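Local atomic coordinates of Glyco_hydro_cc domain-containing protein (Cryptococcus neoformans, PDB entry 6UBC), a protein that probably binds beta-1,3-glucan oligosaccharides, as a fungal member of subgroup VII of glycoside hydrolase family 128. Residues A[223-227]-A[255-259]; A[345-351]-A[392-396]; A[383-389]-A[418-422]. All blocks are in the same frame, centred on the assembly; numbering follows the deposited sequence.

Overall arrangement
All three contacts belong to what is probably a (beta/alpha)8-type barrel, the fold expected for the family, and each is partly buried. Contact 2, apolar packing between helices 348-362 and 386-402, has no exposed residue among those that touch; contacts 1 and 3 each have one. Contact 1, about 30 Å from contact 2 between centres, joins the loop after strand 221-223 to helix 250-260 by an arginine–amide grip beside a small apolar patch. Contact 3 is the farthest from the chain's centre, about 20 Å, and sets the start of helix 386-402 against a loop through a serine hydroxyl bond and water, with a carboxylate packed against a carbonyl. Contacts 2 and 3 touch where Ile393 and Phe392 pack on Trp421.

Contact 1: residues A[223-227]-A[255-259]; sequences YDWNA and RLSAF
Arg255 reaches from its helix across the loop to Asn226, and its side chain carries the polar half of this contact. Its CB points toward the loop. With chi1 at -76° CG lies beside the backbone N, and the chain is extended from CG to NE, which carries the guanidinium to residues 225 and 226. CG passes 3.9 Å from Asn226 OD1. The next carbon, CD, comes within 3.4 Å of Trp225 O, and that same carbonyl oxygen lies over one face of the guanidinium, offset toward its rim; its approach to NE has too poor an angle for a hydrogen bond.

The real bonds are made at the edge. NE donates to Asn226 OD1 at 2.8 Å with an N-H...acceptor angle of 160°, and Arg255 NH2 donates to the same Asn226 OD1 at 3.0 Å, a more bent bond. This is a side-on grip of two nitrogens on one oxygen. OD1 lies in the guanidinium plane, yet both donors reach it from one face of the amide, because the two flat groups are turned 50° apart. At the tip, Trp225 CB lies 3.7 Å from NH2 and 4.0 Å from NH1.

Asp224 OD1 fixes the backbone of Asn226 in an Asx turn, accepting from Asn226 N at 3.0 Å, while its OD2 takes a weak bond from the side-chain ND2. On the helix, three residues past the arginine, Ala258 CB meets Ala227 CB at 3.6 Å, and Ala227 CB also rests against Phe259 N.

Around this, Trp243 makes a cation-pi contact with Arg255, and Trp225 NE1 bonds Glu370. The loop thus bridges strand 221-223 and helix 250-260, with Ala227 paired to Met241 of strand 237-241 and Phe259 packed on Ile269 of strand 268-270.

Contact 2: residues A[345-351]-A[392-396]; sequences KNSMDGV and FINDI
The carbonyl oxygen of Lys345 meets the Phe392 ring at two carbons, 3.1 Å from CE1 and 3.2 Å from CZ. This is a close packing contact with the CE1–CZ side of the ring, the oxygen set obliquely to it, and no conventional hydrogen bond crosses between the two segments. Phe392 gets there because its CG stands anti to the backbone N (chi1 -177°), sending the ring out from its helix toward the chain that turns from Lys345 into Asn346. Ser347 N lies near the ring plane, at the edge by CE1.

Met348 packs between that ring and the next turn of the helix. Its chain bends at chi2 and again at chi3 (99°), so that it lies across residues 392-396 atom by atom: CG sits 3.8 Å from Asp395 CB, SD is 3.7 Å from Ile396 CA, and the methyl CE folds back to 3.6 Å from Phe392 CD1, with Ile396 CB 4.0 Å from the same methyl.

This is the packing of two consecutive helices of a (beta/alpha)8 barrel. Strand 339-345 ends at Lys345, Ser347 takes the N-cap position of helix 348-362, and the following beta-alpha unit, strand 366-375 with helix 386-402, supplies the other side. Beneath the methionine, closer to the barrel wall, Val351 CG2 packs 3.7 Å from Ile396 CD1, and the two branched chains cross obliquely. Ile396 and Phe392 in turn lean on Phe371 and Cys373 of strand 366-375, while Leu399 extends the apolar seam below Met348 and Val351. The Lys345 side chain leads away, and its NZ forms a salt bridge with Asp376.

Contact 3: residues A[383-389]-A[418-422]; sequences CTDQSEI and SPEWD
Ser418 OG donates to Cys383 O at 2.7 Å, the one direct hydrogen bond between the two segments. It arrives in the carbonyl plane, with a C=O...donor angle of 158°. A water also donates to Cys383 O, so that oxygen has two partners. Next to it, the Glu420 side chain turns at chi2 (95°) and crosses Thr384 at a slant, its OE1 3.7 Å from Thr384 CB. The closest approach of this pair is Thr384 O, which sits over one face of the carboxylate, 3.0 Å from Glu420 CD, with no hydrogen bond. Apolar contact completes the first shell: Ile389 CD1 packs 3.7 Å from Glu420 CB, and Ile389 CG2 sits 3.9 Å from Trp421 CE3.

What sets these groups comes next. Ser418 OG also accepts from Trp421 N at 3.1 Å, an ST motif that fixes the hydroxyl while it donates to Cys383. Across the way, Asp385 is the N-cap of helix 386-402, its OD1 receiving Glu388 N through the anti lone pair. Gln386 bends back over Glu420, and a second water stands between Gln386 OE1 and Glu420 O; the amide NE2 is held by Asn390 and Ser432.

Further out, Cys383 is tied by a disulfide to Cys373 of strand 366-375, and the Trp421 ring stacks with Tyr411 while its NE1 bonds Ser412. A carbonyl oxygen over the face of the Glu420 carboxylate should mildly disfavour the negative charge there, though this position does not suit a shared proton.

Contact 1: residues A[223-227]-A[255-259]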
loop_
_atom_site.group_PDB
_atom_site.type_symbol
_atom_site.label_atom_id
_atom_site.label_comp_id
_atom_site.label_asym_id
_atom_site.label_seq_id
_atom_site.Cartn_x
_atom_site.Cartn_y
_atom_site.Cartn_z
ATOM N N TYR A 223 -4.826 6.339 -2.820
ATOM C CA TYR A 223 -4.106 6.091 -4.093
ATOM C C TYR A 223 -4.911 5.081 -4.888
ATOM O O TYR A 223 -5.751 4.338 -4.267
ATOM C CB TYR A 223 -2.700 5.592 -3.807
ATOM C CG TYR A 223 -2.575 4.118 -3.458
ATOM C CD1 TYR A 223 -3.037 3.595 -2.246
ATOM C CD2 TYR A 223 -1.922 3.245 -4.306
ATOM C CE1 TYR A 223 -2.906 2.252 -1.937
ATOM C CE2 TYR A 223 -1.713 1.919 -3.968
ATOM C CZ TYR A 223 -2.238 1.402 -2.795
ATOM O OH TYR A 223 -2.067 0.074 -2.450
ATOM N N ASP A 224 -4.596 4.984 -6.178
ATOM C CA ASP A 224 -5.406 4.163 -7.113
ATOM C C ASP A 224 -4.505 3.410 -8.106
ATOM O O ASP A 224 -5.006 3.050 -9.190
ATOM C CB ASP A 224 -6.475 5.011 -7.789
ATOM C CG ASP A 224 -5.900 6.000 -8.793
ATOM O OD1 ASP A 224 -4.672 6.115 -8.885
ATOM O OD2 ASP A 224 -6.707 6.638 -9.478
ATOM N N TRP A 225 -3.231 3.281 -7.766
ATOM C CA TRP A 225 -2.184 2.564 -8.534
ATOM C C TRP A 225 -1.744 3.368 -9.753
ATOM O O TRP A 225 -0.751 2.961 -10.357
ATOM C CB TRP A 225 -2.614 1.157 -8.929
ATOM C CG TRP A 225 -2.904 0.274 -7.754
ATOM C CD1 TRP A 225 -1.992 -0.305 -6.953
ATOM C CD2 TRP A 225 -4.191 -0.086 -7.221
ATOM N NE1 TRP A 225 -2.587 -1.051 -5.973
ATOM C CE2 TRP A 225 -3.940 -0.918 -6.100
ATOM C CE3 TRP A 225 -5.508 0.174 -7.592
ATOM C CZ2 TRP A 225 -4.950 -1.459 -5.342
ATOM C CZ3 TRP A 225 -6.530 -0.392 -6.847
ATOM C CH2 TRP A 225 -6.249 -1.182 -5.722
ATOM N N ASN A 226 -2.399 4.487 -10.060
ATOM C CA ASN A 226 -1.960 5.365 -11.184
ATOM C C ASN A 226 -0.840 6.314 -10.712
ATOM O O ASN A 226 -0.621 6.525 -9.457
ATOM C CB ASN A 226 -3.146 6.137 -11.767
ATOM C CG ASN A 226 -4.181 5.216 -12.357
ATOM O OD1 ASN A 226 -3.800 4.246 -13.021
ATOM N ND2 ASN A 226 -5.460 5.468 -12.075
ATOM N N ALA A 227 -0.189 6.980 -11.665
ATOM C CA ALA A 227 0.873 7.955 -11.353
ATOM C C ALA A 227 0.326 9.017 -10.402
ATOM O O ALA A 227 1.029 9.362 -9.386
ATOM C CB ALA A 227 1.450 8.544 -12.655
ATOM N N ARG A 255 1.107 4.079 -17.105
ATOM C CA ARG A 255 1.451 4.582 -15.735
ATOM C C ARG A 255 2.889 5.080 -15.687
ATOM O O ARG A 255 3.116 6.131 -15.052
ATOM C CB ARG A 255 1.190 3.465 -14.729
ATOM C CG ARG A 255 -0.304 3.326 -14.491
ATOM C CD ARG A 255 -0.651 2.104 -13.682
ATOM N NE ARG A 255 -2.034 2.086 -13.253
ATOM C CZ ARG A 255 -2.710 1.062 -12.776
ATOM N NH1 ARG A 255 -2.203 -0.143 -12.652
ATOM N NH2 ARG A 255 -3.952 1.265 -12.396
ATOM N N LEU A 256 3.825 4.361 -16.289
ATOM C CA LEU A 256 5.256 4.790 -16.265
ATOM C C LEU A 256 5.349 6.124 -17.015
ATOM O O LEU A 256 5.931 7.097 -16.534
ATOM C CB LEU A 256 6.102 3.705 -16.927
ATOM C CG LEU A 256 7.565 4.107 -17.147
ATOM C CD1 LEU A 256 8.275 4.334 -15.821
ATOM C CD2 LEU A 256 8.266 3.057 -17.969
ATOM N N SER A 257 4.660 6.209 -18.143
ATOM C CA SER A 257 4.739 7.416 -18.976
ATOM C C SER A 257 4.130 8.603 -18.221
ATOM O O SER A 257 4.769 9.708 -18.159
ATOM C CB SER A 257 4.147 7.099 -20.336
ATOM O OG SER A 257 3.988 8.314 -20.981
ATOM N N ALA A 258 3.036 8.400 -17.480
ATOM C CA ALA A 258 2.423 9.495 -16.690
ATOM C C ALA A 258 3.397 9.912 -15.564
ATOM O O ALA A 258 3.446 11.116 -15.179
ATOM C CB ALA A 258 1.057 9.076 -16.166
ATOM N N PHE A 259 4.035 8.922 -14.948
ATOM C CA PHE A 259 4.941 9.191 -13.808
ATOM C C PHE A 259 6.106 10.061 -14.300
ATOM O O PHE A 259 6.468 10.989 -13.654
ATOM C CB PHE A 259 5.463 7.891 -13.193
ATOM C CG PHE A 259 6.073 8.154 -11.838
ATOM C CD1 PHE A 259 5.282 8.175 -10.698
ATOM C CD2 PHE A 259 7.409 8.502 -11.715
ATOM C CE1 PHE A 259 5.798 8.509 -9.463
ATOM C CE2 PHE A 259 7.931 8.766 -10.457
ATOM C CZ PHE A 259 7.119 8.796 -9.343
#

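Contact 2: residues A[345-351]-A[392-396]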
loop_
_atom_site.group_PDB
_atom_site.type_symbol
_atom_site.label_atom_id
_atom_site.label_comp_id
_atom_site.label_asym_id
_atom_site.label_seq_id
_atom_site.Cartn_x
_atom_site.Cartn_y
_atom_site.Cartn_z
ATOM N N LYS A 345 -3.603 -12.121 5.218
ATOM C CA LYS A 345 -3.569 -13.044 6.360
ATOM C C LYS A 345 -4.990 -13.240 6.853
ATOM O O LYS A 345 -5.852 -12.487 6.445
ATOM C CB LYS A 345 -2.658 -12.473 7.439
ATOM C CG LYS A 345 -1.173 -12.389 7.085
ATOM C CD LYS A 345 -0.477 -13.724 6.814
ATOM C CE LYS A 345 0.995 -13.464 6.685
ATOM N NZ LYS A 345 1.772 -14.690 6.427
ATOM N N ASN A 346 -5.232 -14.264 7.695
ATOM C CA ASN A 346 -6.582 -14.454 8.226
ATOM C C ASN A 346 -6.587 -14.464 9.745
ATOM O O ASN A 346 -7.626 -14.836 10.292
ATOM C CB ASN A 346 -7.256 -15.709 7.695
ATOM C CG ASN A 346 -6.678 -16.994 8.241
ATOM O OD1 ASN A 346 -5.650 -16.988 8.914
ATOM N ND2 ASN A 346 -7.317 -18.099 7.911
ATOM N N SER A 347 -5.547 -13.970 10.377
ATOM C CA SER A 347 -5.397 -13.933 11.846
ATOM C C SER A 347 -4.418 -12.813 12.218
ATOM O O SER A 347 -3.534 -12.433 11.393
ATOM C CB SER A 347 -4.950 -15.283 12.375
ATOM O OG SER A 347 -3.588 -15.503 12.190
ATOM N N MET A 348 -4.634 -12.213 13.374
ATOM C CA MET A 348 -3.740 -11.149 13.864
ATOM C C MET A 348 -2.321 -11.700 14.073
ATOM O O MET A 348 -1.395 -10.923 13.906
ATOM C CB MET A 348 -4.326 -10.513 15.120
ATOM C CG MET A 348 -5.647 -9.737 14.866
ATOM S SD MET A 348 -5.573 -8.581 13.448
ATOM C CE MET A 348 -6.356 -9.566 12.156
ATOM N N ASP A 349 -2.142 -12.983 14.401
ATOM C CA ASP A 349 -0.784 -13.599 14.511
ATOM C C ASP A 349 -0.001 -13.434 13.201
ATOM O O ASP A 349 1.162 -13.024 13.244
ATOM C CB ASP A 349 -0.836 -15.080 14.871
ATOM C CG ASP A 349 -1.102 -15.373 16.350
ATOM O OD1 ASP A 349 -1.089 -14.427 17.176
ATOM O OD2 ASP A 349 -1.355 -16.568 16.670
ATOM N N GLY A 350 -0.665 -13.643 12.076
ATOM C CA GLY A 350 -0.045 -13.504 10.733
ATOM C C GLY A 350 0.272 -12.056 10.419
ATOM O O GLY A 350 1.322 -11.784 9.830
ATOM N N VAL A 351 -0.652 -11.148 10.759
ATOM C CA VAL A 351 -0.454 -9.702 10.595
ATOM C C VAL A 351 0.830 -9.339 11.361
ATOM O O VAL A 351 1.666 -8.626 10.837
ATOM C CB VAL A 351 -1.677 -8.907 11.081
ATOM C CG1 VAL A 351 -1.413 -7.423 10.976
ATOM C CG2 VAL A 351 -2.970 -9.281 10.307
ATOM N N PHE A 392 -12.109 -9.789 11.200
ATOM C CA PHE A 392 -10.769 -9.473 10.672
ATOM C C PHE A 392 -10.615 -7.972 10.501
ATOM O O PHE A 392 -9.579 -7.465 10.916
ATOM C CB PHE A 392 -10.507 -10.229 9.375
ATOM C CG PHE A 392 -9.135 -9.991 8.836
ATOM C CD1 PHE A 392 -8.083 -10.765 9.274
ATOM C CD2 PHE A 392 -8.927 -9.061 7.814
ATOM C CE1 PHE A 392 -6.830 -10.626 8.702
ATOM C CE2 PHE A 392 -7.682 -8.904 7.255
ATOM C CZ PHE A 392 -6.614 -9.650 7.744
ATOM N N ILE A 393 -11.564 -7.318 9.832
ATOM C CA ILE A 393 -11.438 -5.865 9.546
ATOM C C ILE A 393 -11.388 -5.146 10.904
ATOM O O ILE A 393 -10.545 -4.255 11.082
ATOM C CB ILE A 393 -12.613 -5.371 8.663
ATOM C CG1 ILE A 393 -12.512 -5.889 7.214
ATOM C CG2 ILE A 393 -12.641 -3.866 8.702
ATOM C CD1 ILE A 393 -13.818 -5.828 6.434
ATOM N N ASN A 394 -12.273 -5.501 11.825
ATOM C CA ASN A 394 -12.376 -4.786 13.139
ATOM C C ASN A 394 -11.070 -4.985 13.916
ATOM O O ASN A 394 -10.473 -3.962 14.370
ATOM C CB ASN A 394 -13.589 -5.279 13.912
ATOM C CG ASN A 394 -14.878 -4.716 13.337
ATOM O OD1 ASN A 394 -14.941 -3.532 12.968
ATOM N ND2 ASN A 394 -15.937 -5.508 13.394
ATOM N N ASP A 395 -10.559 -6.227 13.906
ATOM C CA ASP A 395 -9.329 -6.617 14.605
ATOM C C ASP A 395 -8.129 -5.889 14.010
ATOM O O ASP A 395 -7.254 -5.425 14.771
ATOM C CB ASP A 395 -9.082 -8.118 14.587
ATOM C CG ASP A 395 -9.970 -8.966 15.504
ATOM O OD1 ASP A 395 -10.664 -8.396 16.332
ATOM O OD2 ASP A 395 -9.949 -10.192 15.357
ATOM N N ILE A 396 -7.982 -5.883 12.685
ATOM C CA ILE A 396 -6.746 -5.381 12.059
ATOM C C ILE A 396 -6.720 -3.853 12.208
ATOM O O ILE A 396 -5.623 -3.252 12.369
ATOM C CB ILE A 396 -6.595 -5.887 10.589
ATOM C CG1 ILE A 396 -5.105 -5.875 10.227
ATOM C CG2 ILE A 396 -7.441 -5.107 9.589
ATOM C CD1 ILE A 396 -4.792 -6.424 8.836
#

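Contact 3: residues A[383-389]-A[418-422]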
loop_
_atom_site.group_PDB
_atom_site.type_symbol
_atom_site.label_atom_id
_atom_site.label_comp_id
_atom_site.label_asym_id
_atom_site.label_seq_id
_atom_site.Cartn_x
_atom_site.Cartn_y
_atom_site.Cartn_z
ATOM N N CYS A 383 -10.588 -15.126 2.112
ATOM C CA CYS A 383 -11.711 -15.378 3.041
ATOM C C CYS A 383 -13.037 -15.060 2.331
ATOM O O CYS A 383 -13.091 -14.075 1.649
ATOM C CB CYS A 383 -11.682 -14.478 4.264
ATOM S SG CYS A 383 -10.099 -14.585 5.158
ATOM N N THR A 384 -14.055 -15.881 2.531
ATOM C CA THR A 384 -15.395 -15.755 1.867
ATOM C C THR A 384 -16.511 -15.591 2.914
ATOM O O THR A 384 -17.628 -15.180 2.549
ATOM C CB THR A 384 -15.667 -16.967 0.958
ATOM O OG1 THR A 384 -15.443 -18.107 1.782
ATOM C CG2 THR A 384 -14.767 -17.044 -0.278
ATOM N N ASP A 385 -16.231 -15.896 4.175
ATOM C CA ASP A 385 -17.222 -15.864 5.263
ATOM C C ASP A 385 -17.347 -14.421 5.763
ATOM O O ASP A 385 -16.379 -13.891 6.281
ATOM C CB ASP A 385 -16.884 -16.811 6.410
ATOM C CG ASP A 385 -17.977 -16.849 7.448
ATOM O OD1 ASP A 385 -18.010 -15.949 8.329
ATOM O OD2 ASP A 385 -18.879 -17.690 7.257
ATOM N N GLN A 386 -18.502 -13.824 5.580
ATOM C CA GLN A 386 -18.685 -12.383 5.903
ATOM C C GLN A 386 -18.393 -12.135 7.392
ATOM O O GLN A 386 -17.798 -11.093 7.703
ATOM C CB GLN A 386 -20.102 -11.901 5.571
ATOM C CG GLN A 386 -20.295 -10.404 5.775
ATOM C CD GLN A 386 -19.415 -9.601 4.847
ATOM O OE1 GLN A 386 -19.466 -9.799 3.635
ATOM N NE2 GLN A 386 -18.583 -8.713 5.398
ATOM N N SER A 387 -18.865 -13.029 8.269
ATOM C CA SER A 387 -18.703 -12.880 9.729
ATOM C C SER A 387 -17.205 -12.877 10.085
ATOM O O SER A 387 -16.672 -11.959 10.775
ATOM C CB SER A 387 -19.437 -13.994 10.393
ATOM O OG SER A 387 -19.345 -13.717 11.749
ATOM N N GLU A 388 -16.455 -13.808 9.512
ATOM C CA GLU A 388 -14.992 -13.845 9.752
ATOM C C GLU A 388 -14.362 -12.590 9.162
ATOM O O GLU A 388 -13.416 -12.066 9.801
ATOM C CB GLU A 388 -14.424 -15.093 9.045
ATOM C CG GLU A 388 -12.915 -15.268 9.102
ATOM C CD GLU A 388 -12.327 -16.368 8.186
ATOM O OE1 GLU A 388 -13.100 -16.918 7.346
ATOM O OE2 GLU A 388 -11.089 -16.684 8.296
ATOM N N ILE A 389 -14.798 -12.145 7.963
ATOM C CA ILE A 389 -14.277 -10.893 7.343
ATOM C C ILE A 389 -14.481 -9.703 8.262
ATOM O O ILE A 389 -13.555 -8.937 8.407
ATOM C CB ILE A 389 -14.890 -10.666 5.946
ATOM C CG1 ILE A 389 -14.222 -11.640 4.970
ATOM C CG2 ILE A 389 -14.792 -9.239 5.481
ATOM C CD1 ILE A 389 -14.975 -11.864 3.663
ATOM N N SER A 418 -12.102 -12.159 -2.652
ATOM C CA SER A 418 -13.461 -12.741 -2.690
ATOM C C SER A 418 -14.475 -11.656 -2.994
ATOM O O SER A 418 -14.261 -10.497 -2.638
ATOM C CB SER A 418 -13.781 -13.376 -1.359
ATOM O OG SER A 418 -13.958 -12.396 -0.338
ATOM N N PRO A 419 -15.644 -12.013 -3.531
ATOM C CA PRO A 419 -16.700 -11.039 -3.712
ATOM C C PRO A 419 -17.160 -10.382 -2.388
ATOM O O PRO A 419 -17.505 -9.210 -2.377
ATOM C CB PRO A 419 -17.845 -11.890 -4.250
ATOM C CG PRO A 419 -17.165 -13.050 -4.915
ATOM C CD PRO A 419 -15.999 -13.365 -4.015
ATOM N N GLU A 420 -17.075 -11.140 -1.297
ATOM C CA GLU A 420 -17.437 -10.667 0.059
ATOM C C GLU A 420 -16.432 -9.589 0.531
ATOM O O GLU A 420 -16.819 -8.709 1.296
ATOM C CB GLU A 420 -17.557 -11.835 1.034
ATOM C CG GLU A 420 -18.662 -12.809 0.696
ATOM C CD GLU A 420 -18.256 -14.029 -0.124
ATOM O OE1 GLU A 420 -17.175 -14.015 -0.728
ATOM O OE2 GLU A 420 -19.037 -14.973 -0.125
ATOM N N TRP A 421 -15.201 -9.633 0.052
ATOM C CA TRP A 421 -14.188 -8.607 0.374
ATOM C C TRP A 421 -14.462 -7.302 -0.410
ATOM O O TRP A 421 -14.071 -6.198 0.071
ATOM C CB TRP A 421 -12.785 -9.190 0.105
ATOM C CG TRP A 421 -11.710 -8.252 0.601
ATOM C CD1 TRP A 421 -11.108 -7.266 -0.090
ATOM C CD2 TRP A 421 -11.382 -8.015 1.978
ATOM N NE1 TRP A 421 -10.274 -6.541 0.718
ATOM C CE2 TRP A 421 -10.440 -6.973 2.007
ATOM C CE3 TRP A 421 -11.714 -8.647 3.186
ATOM C CZ2 TRP A 421 -9.905 -6.456 3.187
ATOM C CZ3 TRP A 421 -11.160 -8.165 4.364
ATOM C CH2 TRP A 421 -10.251 -7.086 4.370
ATOM N N ASP A 422 -15.160 -7.341 -1.553
ATOM C CA ASP A 422 -15.399 -6.102 -2.336
ATOM C C ASP A 422 -15.928 -4.999 -1.398
ATOM O O ASP A 422 -16.852 -5.279 -0.611
ATOM C CB ASP A 422 -16.394 -6.313 -3.486
ATOM C CG ASP A 422 -15.926 -7.083 -4.712
ATOM O OD1 ASP A 422 -14.740 -7.240 -4.873
ATOM O OD2 ASP A 422 -16.812 -7.564 -5.446
HETATM O O HOH W 1 -10.943 -12.045 0.612
HETATM O O HOH W 2 -19.620 -7.462 1.979
#